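Local coordinates for protein peptidoglycan DD-endopeptidase ShyB (Vibrio cholerae, PDB 2GU1) that cuts the peptide cross-links of cell-wall peptidoglycan as a zinc-dependent DD-endopeptidase, and may stand in for related enzymes during zinc starvation, at residues A[213-218]-A[230-235]; A[38-43]-A[260-265]; A[274-279]-A[314-319]; A[239-244]-A[308-313]. All coordinates share one frame; numbering follows the deposited sequence.

Contact 1. Residues A[213-218]-A[230-235]; sequences ITSGFN and VPHNGT. With ZN (zinc ion), chain B.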
# COMPACT_ATOMS: atom_id res chain seq x y z
N ILE A 213 2.72 -22.78 -7.62
CA ILE A 213 3.42 -21.95 -6.65
C ILE A 213 4.77 -22.59 -6.32
O ILE A 213 4.84 -23.71 -5.82
CB ILE A 213 2.59 -21.79 -5.35
CG1 ILE A 213 1.27 -21.09 -5.66
CG2 ILE A 213 3.37 -21.01 -4.31
CD1 ILE A 213 0.31 -21.02 -4.49
N THR A 214 5.86 -21.88 -6.63
CA THR A 214 7.20 -22.39 -6.37
C THR A 214 7.73 -21.97 -5.00
O THR A 214 8.75 -22.49 -4.54
CB THR A 214 8.19 -21.91 -7.46
OG1 THR A 214 8.21 -20.48 -7.51
CG2 THR A 214 7.77 -22.45 -8.83
N SER A 215 7.03 -21.04 -4.36
CA SER A 215 7.40 -20.55 -3.04
C SER A 215 6.27 -19.68 -2.50
O SER A 215 5.97 -18.63 -3.06
CB SER A 215 8.69 -19.72 -3.13
OG SER A 215 9.01 -19.17 -1.87
N GLY A 216 5.65 -20.12 -1.41
CA GLY A 216 4.53 -19.39 -0.84
C GLY A 216 4.90 -18.36 0.21
O GLY A 216 6.08 -18.16 0.52
N PHE A 217 3.88 -17.70 0.74
CA PHE A 217 4.03 -16.67 1.77
C PHE A 217 4.61 -17.29 3.04
O PHE A 217 4.15 -18.34 3.48
CB PHE A 217 2.65 -16.07 2.09
CG PHE A 217 2.67 -14.94 3.09
CD1 PHE A 217 2.99 -13.65 2.68
CD2 PHE A 217 2.33 -15.16 4.42
CE1 PHE A 217 2.95 -12.58 3.59
CE2 PHE A 217 2.29 -14.11 5.34
CZ PHE A 217 2.60 -12.81 4.92
N ASN A 218 5.61 -16.65 3.63
CA ASN A 218 6.23 -17.14 4.86
C ASN A 218 7.04 -16.04 5.54
O ASN A 218 8.21 -15.83 5.21
CB ASN A 218 7.13 -18.35 4.59
CG ASN A 218 7.83 -18.85 5.85
OD1 ASN A 218 7.40 -18.57 6.97
ND2 ASN A 218 8.91 -19.59 5.66
N VAL A 230 14.28 -13.67 7.20
CA VAL A 230 14.13 -12.81 6.03
C VAL A 230 12.81 -13.29 5.42
O VAL A 230 12.79 -14.25 4.65
CB VAL A 230 15.29 -13.01 5.04
CG1 VAL A 230 15.14 -12.08 3.85
CG2 VAL A 230 16.62 -12.75 5.76
N PRO A 231 11.71 -12.63 5.78
CA PRO A 231 10.37 -12.99 5.30
C PRO A 231 10.13 -12.95 3.80
O PRO A 231 10.66 -12.09 3.08
CB PRO A 231 9.47 -12.00 6.03
CG PRO A 231 10.33 -10.77 6.09
CD PRO A 231 11.68 -11.34 6.49
N HIS A 232 9.36 -13.92 3.33
CA HIS A 232 8.97 -13.96 1.93
C HIS A 232 7.54 -13.46 2.05
O HIS A 232 6.64 -14.21 2.45
CB HIS A 232 8.98 -15.38 1.37
CG HIS A 232 8.69 -15.43 -0.10
ND1 HIS A 232 7.71 -16.24 -0.64
CD2 HIS A 232 9.24 -14.77 -1.14
CE1 HIS A 232 7.68 -16.07 -1.95
NE2 HIS A 232 8.60 -15.18 -2.28
N ASN A 233 7.34 -12.20 1.73
CA ASN A 233 6.04 -11.56 1.85
C ASN A 233 5.11 -11.67 0.64
O ASN A 233 4.22 -10.83 0.46
CB ASN A 233 6.25 -10.09 2.22
CG ASN A 233 6.75 -9.92 3.65
OD1 ASN A 233 7.59 -9.07 3.94
ND2 ASN A 233 6.22 -10.74 4.55
N GLY A 234 5.30 -12.70 -0.18
CA GLY A 234 4.45 -12.86 -1.34
C GLY A 234 4.39 -14.30 -1.80
O GLY A 234 4.94 -15.19 -1.15
N THR A 235 3.73 -14.54 -2.93
CA THR A 235 3.62 -15.88 -3.47
C THR A 235 4.30 -15.91 -4.84
O THR A 235 4.08 -15.02 -5.66
CB THR A 235 2.13 -16.29 -3.64
OG1 THR A 235 1.46 -16.16 -2.38
CG2 THR A 235 2.01 -17.71 -4.12
ZN ZN B . 8.79 -14.23 -4.05
O HOH W 1 1.24 -18.25 -0.61

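Contact 2. Residues A[38-43]-A[260-265]; sequences VDLDHL and PYAGNY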
# COMPACT_ATOMS: atom_id res chain seq x y z
N VAL A 38 17.97 -5.27 1.12
CA VAL A 38 17.13 -5.78 2.18
C VAL A 38 15.69 -5.28 2.00
O VAL A 38 14.74 -5.94 2.42
CB VAL A 38 17.67 -5.39 3.58
CG1 VAL A 38 17.65 -3.88 3.75
CG2 VAL A 38 16.86 -6.08 4.68
N ASP A 39 15.52 -4.12 1.34
CA ASP A 39 14.17 -3.59 1.13
C ASP A 39 13.37 -4.29 0.03
O ASP A 39 12.20 -3.97 -0.19
CB ASP A 39 14.21 -2.08 0.85
CG ASP A 39 12.94 -1.38 1.30
OD1 ASP A 39 12.44 -1.72 2.41
OD2 ASP A 39 12.43 -0.49 0.58
N LEU A 40 14.00 -5.23 -0.67
CA LEU A 40 13.31 -5.98 -1.71
C LEU A 40 12.06 -6.63 -1.14
O LEU A 40 11.01 -6.63 -1.76
CB LEU A 40 14.23 -7.07 -2.28
CG LEU A 40 13.59 -8.22 -3.07
CD1 LEU A 40 12.85 -7.68 -4.28
CD2 LEU A 40 14.68 -9.21 -3.50
N ASP A 41 12.18 -7.17 0.07
CA ASP A 41 11.07 -7.86 0.71
C ASP A 41 10.06 -6.99 1.46
O ASP A 41 9.12 -7.51 2.05
CB ASP A 41 11.63 -8.91 1.66
CG ASP A 41 12.46 -9.94 0.94
OD1 ASP A 41 11.90 -10.60 0.04
OD2 ASP A 41 13.66 -10.09 1.25
N HIS A 42 10.24 -5.68 1.40
CA HIS A 42 9.34 -4.78 2.11
C HIS A 42 8.89 -3.61 1.26
O HIS A 42 7.73 -3.18 1.35
CB HIS A 42 10.05 -4.29 3.37
CG HIS A 42 10.65 -5.39 4.17
ND1 HIS A 42 9.90 -6.21 4.98
CD2 HIS A 42 11.92 -5.86 4.24
CE1 HIS A 42 10.67 -7.14 5.51
NE2 HIS A 42 11.91 -6.95 5.08
N LEU A 43 9.81 -3.12 0.43
CA LEU A 43 9.58 -1.99 -0.48
C LEU A 43 8.94 -0.80 0.24
O LEU A 43 7.96 -0.22 -0.24
CB LEU A 43 8.72 -2.43 -1.67
CG LEU A 43 9.31 -3.53 -2.56
CD1 LEU A 43 8.29 -3.97 -3.58
CD2 LEU A 43 10.57 -3.03 -3.26
N PRO A 260 16.22 -1.95 -8.47
CA PRO A 260 17.43 -2.75 -8.70
C PRO A 260 17.28 -4.21 -8.29
O PRO A 260 17.87 -5.10 -8.91
CB PRO A 260 18.49 -2.03 -7.86
CG PRO A 260 17.99 -0.61 -7.82
CD PRO A 260 16.51 -0.77 -7.63
N TYR A 261 16.49 -4.45 -7.25
CA TYR A 261 16.31 -5.81 -6.74
C TYR A 261 14.93 -6.41 -7.00
O TYR A 261 14.82 -7.60 -7.29
CB TYR A 261 16.65 -5.82 -5.25
CG TYR A 261 18.10 -5.49 -5.03
CD1 TYR A 261 19.08 -6.47 -5.14
CD2 TYR A 261 18.51 -4.17 -4.81
CE1 TYR A 261 20.44 -6.14 -5.05
CE2 TYR A 261 19.86 -3.83 -4.73
CZ TYR A 261 20.82 -4.82 -4.85
OH TYR A 261 22.15 -4.50 -4.80
N ALA A 262 13.90 -5.59 -6.91
CA ALA A 262 12.54 -6.07 -7.16
C ALA A 262 12.26 -6.02 -8.66
O ALA A 262 11.22 -6.47 -9.13
CB ALA A 262 11.53 -5.22 -6.41
N GLY A 263 13.22 -5.47 -9.41
CA GLY A 263 13.07 -5.35 -10.86
C GLY A 263 11.91 -4.43 -11.17
O GLY A 263 11.60 -3.54 -10.37
N ASN A 264 11.29 -4.61 -12.33
CA ASN A 264 10.13 -3.80 -12.69
C ASN A 264 8.96 -4.27 -11.83
O ASN A 264 8.67 -5.47 -11.76
CB ASN A 264 9.77 -3.99 -14.17
CG ASN A 264 10.85 -3.48 -15.10
OD1 ASN A 264 11.22 -2.31 -15.04
ND2 ASN A 264 11.34 -4.35 -15.97
N TYR A 265 8.28 -3.34 -11.17
CA TYR A 265 7.15 -3.75 -10.35
C TYR A 265 6.02 -2.76 -10.39
O TYR A 265 6.18 -1.59 -10.78
CB TYR A 265 7.60 -4.08 -8.91
CG TYR A 265 7.79 -2.91 -7.96
CD1 TYR A 265 6.73 -2.43 -7.20
CD2 TYR A 265 9.05 -2.35 -7.77
CE1 TYR A 265 6.92 -1.41 -6.26
CE2 TYR A 265 9.25 -1.33 -6.83
CZ TYR A 265 8.19 -0.87 -6.08
OH TYR A 265 8.40 0.10 -5.10
O HOH W 2 6.67 0.48 -2.59

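Contact 3. Residues A[274-279]-A[314-319]; sequences YKTRYL and FEVLVR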
# COMPACT_ATOMS: atom_id res chain seq x y z
N TYR A 274 -7.15 -2.74 0.64
CA TYR A 274 -6.34 -3.64 -0.19
C TYR A 274 -5.48 -3.06 -1.31
O TYR A 274 -5.88 -2.13 -2.01
CB TYR A 274 -7.25 -4.68 -0.83
CG TYR A 274 -7.95 -5.60 0.14
CD1 TYR A 274 -7.32 -6.74 0.63
CD2 TYR A 274 -9.26 -5.33 0.57
CE1 TYR A 274 -7.96 -7.60 1.51
CE2 TYR A 274 -9.91 -6.18 1.45
CZ TYR A 274 -9.25 -7.32 1.92
OH TYR A 274 -9.90 -8.19 2.75
N LYS A 275 -4.29 -3.64 -1.47
CA LYS A 275 -3.37 -3.28 -2.54
C LYS A 275 -2.73 -4.61 -2.94
O LYS A 275 -2.67 -5.55 -2.15
CB LYS A 275 -2.25 -2.34 -2.06
CG LYS A 275 -2.67 -0.96 -1.56
CD LYS A 275 -1.41 -0.17 -1.19
CE LYS A 275 -1.72 1.23 -0.67
NZ LYS A 275 -2.35 1.20 0.69
N THR A 276 -2.24 -4.68 -4.18
CA THR A 276 -1.55 -5.87 -4.67
C THR A 276 -0.28 -5.38 -5.35
O THR A 276 -0.28 -4.31 -5.97
CB THR A 276 -2.40 -6.67 -5.69
OG1 THR A 276 -2.90 -5.79 -6.70
CG2 THR A 276 -3.56 -7.36 -4.99
N ARG A 277 0.79 -6.17 -5.23
CA ARG A 277 2.07 -5.84 -5.84
C ARG A 277 2.48 -6.95 -6.80
O ARG A 277 2.22 -8.13 -6.54
CB ARG A 277 3.17 -5.72 -4.79
CG ARG A 277 2.98 -4.61 -3.79
CD ARG A 277 4.13 -4.69 -2.80
NE ARG A 277 4.20 -3.51 -1.96
CZ ARG A 277 4.91 -3.47 -0.84
NH1 ARG A 277 5.58 -4.54 -0.44
NH2 ARG A 277 4.95 -2.35 -0.12
N TYR A 278 3.15 -6.56 -7.89
CA TYR A 278 3.60 -7.51 -8.91
C TYR A 278 5.07 -7.18 -9.21
O TYR A 278 5.38 -6.12 -9.74
CB TYR A 278 2.74 -7.33 -10.18
CG TYR A 278 1.23 -7.33 -9.92
CD1 TYR A 278 0.46 -8.47 -10.16
CD2 TYR A 278 0.60 -6.21 -9.39
CE1 TYR A 278 -0.91 -8.48 -9.86
CE2 TYR A 278 -0.76 -6.21 -9.09
CZ TYR A 278 -1.51 -7.35 -9.32
OH TYR A 278 -2.84 -7.37 -8.97
N LEU A 279 5.98 -8.10 -8.87
CA LEU A 279 7.41 -7.86 -9.06
C LEU A 279 8.12 -8.69 -10.13
O LEU A 279 7.60 -9.70 -10.61
CB LEU A 279 8.15 -8.06 -7.74
CG LEU A 279 7.99 -7.05 -6.62
CD1 LEU A 279 6.53 -6.88 -6.24
CD2 LEU A 279 8.82 -7.53 -5.41
N PHE A 314 3.99 -12.27 -6.31
CA PHE A 314 2.71 -11.58 -6.10
C PHE A 314 2.46 -11.30 -4.62
O PHE A 314 2.71 -12.15 -3.76
CB PHE A 314 1.57 -12.44 -6.68
CG PHE A 314 0.19 -11.88 -6.46
CD1 PHE A 314 -0.18 -10.66 -7.00
CD2 PHE A 314 -0.75 -12.60 -5.72
CE1 PHE A 314 -1.48 -10.15 -6.81
CE2 PHE A 314 -2.03 -12.10 -5.52
CZ PHE A 314 -2.40 -10.87 -6.06
N GLU A 315 1.97 -10.10 -4.33
CA GLU A 315 1.69 -9.73 -2.94
C GLU A 315 0.32 -9.10 -2.76
O GLU A 315 -0.18 -8.41 -3.65
CB GLU A 315 2.75 -8.74 -2.43
CG GLU A 315 4.07 -9.38 -2.03
CD GLU A 315 5.10 -8.38 -1.51
OE1 GLU A 315 4.69 -7.32 -0.99
OE2 GLU A 315 6.31 -8.65 -1.61
N VAL A 316 -0.30 -9.37 -1.62
CA VAL A 316 -1.58 -8.77 -1.28
C VAL A 316 -1.30 -8.05 0.04
O VAL A 316 -0.75 -8.65 0.97
CB VAL A 316 -2.69 -9.81 -1.04
CG1 VAL A 316 -3.97 -9.10 -0.57
CG2 VAL A 316 -2.98 -10.58 -2.33
N LEU A 317 -1.64 -6.77 0.09
CA LEU A 317 -1.43 -6.00 1.31
C LEU A 317 -2.77 -5.58 1.91
O LEU A 317 -3.64 -5.07 1.21
CB LEU A 317 -0.61 -4.73 1.02
CG LEU A 317 0.76 -4.85 0.35
CD1 LEU A 317 1.46 -3.50 0.47
CD2 LEU A 317 1.59 -5.92 1.01
N VAL A 318 -2.91 -5.80 3.22
CA VAL A 318 -4.12 -5.42 3.94
C VAL A 318 -3.65 -4.28 4.86
O VAL A 318 -2.86 -4.51 5.77
CB VAL A 318 -4.65 -6.56 4.83
CG1 VAL A 318 -5.86 -6.07 5.63
CG2 VAL A 318 -5.01 -7.77 3.96
N ARG A 319 -4.14 -3.08 4.60
CA ARG A 319 -3.75 -1.90 5.37
C ARG A 319 -2.23 -1.78 5.36
O ARG A 319 -1.61 -1.47 6.38
CB ARG A 319 -4.31 -1.98 6.80
CG ARG A 319 -5.84 -1.90 6.83
CD ARG A 319 -6.42 -1.68 8.23
NE ARG A 319 -7.87 -1.54 8.18
CZ ARG A 319 -8.72 -2.56 8.06
NH1 ARG A 319 -8.28 -3.80 7.98
NH2 ARG A 319 -10.03 -2.32 7.98

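Contact 4. Residues A[239-244]-A[308-313]; sequences TPIGAP and TGPHLH. With ZN (zinc ion), chain B.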
# COMPACT_ATOMS: atom_id res chain seq x y z
N THR A 239 5.91 -18.70 -13.78
CA THR A 239 5.62 -18.09 -15.07
C THR A 239 6.84 -17.96 -15.96
O THR A 239 7.94 -17.67 -15.50
CB THR A 239 5.07 -16.66 -14.91
OG1 THR A 239 5.95 -15.91 -14.06
CG2 THR A 239 3.69 -16.68 -14.32
N PRO A 240 6.66 -18.20 -17.27
CA PRO A 240 7.78 -18.07 -18.20
C PRO A 240 7.90 -16.56 -18.39
O PRO A 240 6.93 -15.84 -18.16
CB PRO A 240 7.26 -18.73 -19.47
CG PRO A 240 6.18 -19.66 -18.99
CD PRO A 240 5.51 -18.85 -17.92
N ILE A 241 9.07 -16.07 -18.79
CA ILE A 241 9.21 -14.65 -19.03
C ILE A 241 8.23 -14.37 -20.18
O ILE A 241 8.20 -15.13 -21.15
CB ILE A 241 10.64 -14.31 -19.51
CG1 ILE A 241 11.64 -14.65 -18.40
CG2 ILE A 241 10.73 -12.84 -19.89
CD1 ILE A 241 13.11 -14.44 -18.78
N GLY A 242 7.43 -13.32 -20.06
CA GLY A 242 6.48 -12.99 -21.11
C GLY A 242 5.05 -13.44 -20.85
O GLY A 242 4.13 -13.06 -21.59
N ALA A 243 4.84 -14.24 -19.82
CA ALA A 243 3.49 -14.70 -19.50
C ALA A 243 2.66 -13.52 -19.03
O ALA A 243 3.16 -12.64 -18.32
CB ALA A 243 3.54 -15.76 -18.41
N PRO A 244 1.38 -13.47 -19.43
CA PRO A 244 0.52 -12.36 -19.02
C PRO A 244 0.24 -12.36 -17.52
O PRO A 244 0.06 -13.42 -16.91
CB PRO A 244 -0.75 -12.57 -19.85
CG PRO A 244 -0.80 -14.07 -19.97
CD PRO A 244 0.65 -14.40 -20.31
N THR A 308 16.82 -16.01 -8.45
CA THR A 308 17.50 -17.25 -8.84
C THR A 308 16.86 -17.88 -10.07
O THR A 308 17.35 -18.90 -10.56
CB THR A 308 17.47 -18.29 -7.70
OG1 THR A 308 16.12 -18.46 -7.24
CG2 THR A 308 18.35 -17.84 -6.55
N GLY A 309 15.78 -17.27 -10.54
CA GLY A 309 15.09 -17.77 -11.71
C GLY A 309 13.85 -16.96 -12.01
O GLY A 309 13.29 -16.33 -11.10
N PRO A 310 13.38 -16.94 -13.27
CA PRO A 310 12.19 -16.18 -13.64
C PRO A 310 10.96 -16.65 -12.87
O PRO A 310 10.79 -17.84 -12.63
CB PRO A 310 12.06 -16.44 -15.14
CG PRO A 310 13.47 -16.66 -15.57
CD PRO A 310 13.99 -17.54 -14.47
N HIS A 311 10.11 -15.70 -12.49
CA HIS A 311 8.89 -16.00 -11.77
C HIS A 311 8.19 -14.71 -11.40
O HIS A 311 8.80 -13.64 -11.39
CB HIS A 311 9.18 -16.77 -10.47
CG HIS A 311 9.88 -15.94 -9.43
ND1 HIS A 311 11.21 -15.59 -9.53
CD2 HIS A 311 9.44 -15.41 -8.27
CE1 HIS A 311 11.56 -14.88 -8.47
NE2 HIS A 311 10.50 -14.76 -7.69
N LEU A 312 6.91 -14.81 -11.11
CA LEU A 312 6.15 -13.66 -10.68
C LEU A 312 6.07 -13.74 -9.16
O LEU A 312 5.76 -14.79 -8.60
CB LEU A 312 4.73 -13.68 -11.26
CG LEU A 312 3.80 -12.58 -10.72
CD1 LEU A 312 4.17 -11.24 -11.34
CD2 LEU A 312 2.36 -12.93 -11.05
N HIS A 313 6.39 -12.63 -8.51
CA HIS A 313 6.29 -12.56 -7.06
C HIS A 313 5.05 -11.69 -6.86
O HIS A 313 5.06 -10.51 -7.22
CB HIS A 313 7.53 -11.87 -6.47
CG HIS A 313 7.41 -11.56 -5.01
ND1 HIS A 313 7.92 -12.37 -4.03
CD2 HIS A 313 6.82 -10.52 -4.37
CE1 HIS A 313 7.65 -11.85 -2.84
NE2 HIS A 313 6.98 -10.73 -3.02
ZN ZN B . 8.79 -14.23 -4.05

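Contact 1. Residues A[213-218]-A[230-235]
The imidazole of His232 is held through both of its nitrogens. ND1 gives its hydrogen to the backbone O of Gly216 at 2.8 Å, a nearly straight bond (168° at the hydrogen), and NE2 binds the zinc ion at 2.0 Å. The carbonyl oxygen lies in the plane of the ring, although the donor stands well above the plane of the Gly216 carbonyl. With CG anti to the backbone N (chi1 -175°) the ring reaches across to 213-218, where OG of Ser215 sits over one face, 3.4 Å from CE1 of His232. The bond from ND1 to a carbonyl holds the ring in one rotation, with NE2 turned to the metal.

In this M23 peptidase the zinc site is completed by Asp236 and His313, so Gly216 belongs to the second shell behind a first-shell ligand. Two backbone bonds steady the same histidine: Asn218 N to His232 O at 2.9 Å, and His232 N to Asn218 O, together forming an isolated antiparallel bridge. The side-chain amide of Asn218 turns instead to the backbone of Lys220.

Beyond the bridge, the ring of Phe217 lies along the chain at Asn233, its CD1 3.5 Å from Asn233 C, which sits at the ring edge; Pro322 also touches this ring. A water accepts from Phe217 N and lies 2.7 Å from OG1 of Thr235. At the far end, CG2 of Thr235 packs against CG1, CG2 and CD1 of Ile213, closest to CG2 at 3.6 Å.

Contact 2. Residues A[38-43]-A[260-265]
Leu40 is the first residue of 38-43 to meet 260-265, in the segment that follows helix 29-38. Its CB lies 4.0 Å from CB of Tyr261, and its CD1 branch presses on the next residue, 3.5 Å from CB of Ala262 and only 3.3 Å from CA, tighter than ordinary carbon contact. CG stands anti to the backbone N (chi1 162°), which carries the two methyls to the other segment: CD1 settles on Ala262 while CD2 comes near the carbonyl O of Tyr261. The end of Tyr261 leads away from 38-43, and its side chain touches Gln33 and Leu36 of helix 29-38.

The chain curls from Asp39 to Leu43, with the backbone O of Asp39 accepting from both His42 N and Leu43 N, and this tight turn presents Leu40 and Leu43 to the same partner segment. The contact joins the LysM-like domain to the M23 peptidase domain through apolar side chains, with no direct hydrogen bond between the two segments. The side chain of Leu40 is about 8 Å from the zinc ion, nearest atoms being compared, so the docked domain lies beside the catalytic site.

Leu43 uses both of its branches. CD1 sits over one face of the Tyr265 ring in a CH-pi contact, 4.0 Å from the centroid and 15° off the normal, while CD2 approaches CB of Ala262 at 4.0 Å. Leu43 and Tyr265 approach from opposite directions. At the rim of the ring a water donates to Leu43 O (2.8 Å) and to Tyr265 OH, a hydroxyl that is also hydrogen-bonded to Asp46.

Contact 3. Residues A[274-279]-A[314-319]
Arg277 and Glu315 face each other as a hydrogen-bonded antiparallel pair, and their side chains cross on the same face of the sheet. Arg277 is extended from CG to NE, a shape that brings NH1 to OE1 of Glu315 at 3.0 Å in a salt bridge. The carboxylate oxygen is met on its syn side, but the bond is bent, with the two planar groups 52° apart. CD1 of Leu317 lies over one face of the guanidinium, 3.7 Å from CZ of Arg277. The other carboxylate oxygen, OE2, is hydrogen-bonded to NE2 of the zinc ligand His313, while NH1 also donates to His42 O.

Strands 274-281 and 312-318 are neighbours in the antiparallel sheet of the M23 peptidase domain, joined here by four backbone bonds, among them Leu317 N to Lys275 O at 2.8 Å.

On the opposite face, Tyr278 and Phe314 run side by side, CE1 to CE1 3.5 Å, their ring planes inclined at 47°. The Tyr278 hydroxyl shares a hydrogen bond with Thr276 OG1, placed between the backbone N and the carbonyl carbon (chi1 50°) and also hydrogen-bonded to His270. Further along, CE1 of Tyr274 rests 3.8 Å from CG2 of Val318.

Contact 4. Residues A[239-244]-A[308-313]
Two first torsions shape this contact. Thr239 places OG1 between its own backbone N and carbonyl carbon (chi1 52°), facing the chain at His311 and Leu312; Ile241 swings CG1 beside its backbone N (chi1 -63°), so that it meets the ring of Pro310. There CG1 of Ile241 lies 3.7 Å from CB of Pro310, and CD1 reaches CG of the same ring at 3.9 Å, the two side chains crossing at a slant. The hydroxyl OG1 of Thr239 comes within 3.3 Å of Leu312 N, but the angle is too poor for a hydrogen bond, and 3.8 Å from Leu312 CB.

Ile241 occupies the second position of a type II turn, Pro240 to Ala243, closed by Ala243 N to Pro240 O at 3.1 Å. The partner segment enters strand 312-318 of the M23 domain and carries the HxH pair of the family. His313 binds the zinc ion through ND1, while His311 gives its ND1 hydrogen to Gly309 O at 2.7 Å, almost in the ring plane.

Across the two segments the chemistry is thus apolar touching and close approach, without a hydrogen bond; the polar bonds lie within each segment, the turn bond in 239-244 and the His311 to Gly309 bond in 308-313, which fixes the turn of the His311 ring beside the metal site.

Contacts 1, 3 and 4 all reach the curled antiparallel sheet of the peptidase domain, whereas contact 2 brings the LysM-like domain against that domain. Contacts 1 and 4, with centres about 15 Å apart, each supply a histidine ligand to the same zinc ion. Contact 3 shares strand 312-318 with contact 4, its centre about 17 Å away, and continues that strand past His313. Contact 1 lies about 14 Å from contact 2, centre to centre, and touches it. Along the chain, contact 1 is nested inside the long loop closed by contact 2 and ends before contact 3 opens; contact 4 crosses both 2 and 3. The zinc site therefore lies close to where the LysM-like domain meets the peptidase domain.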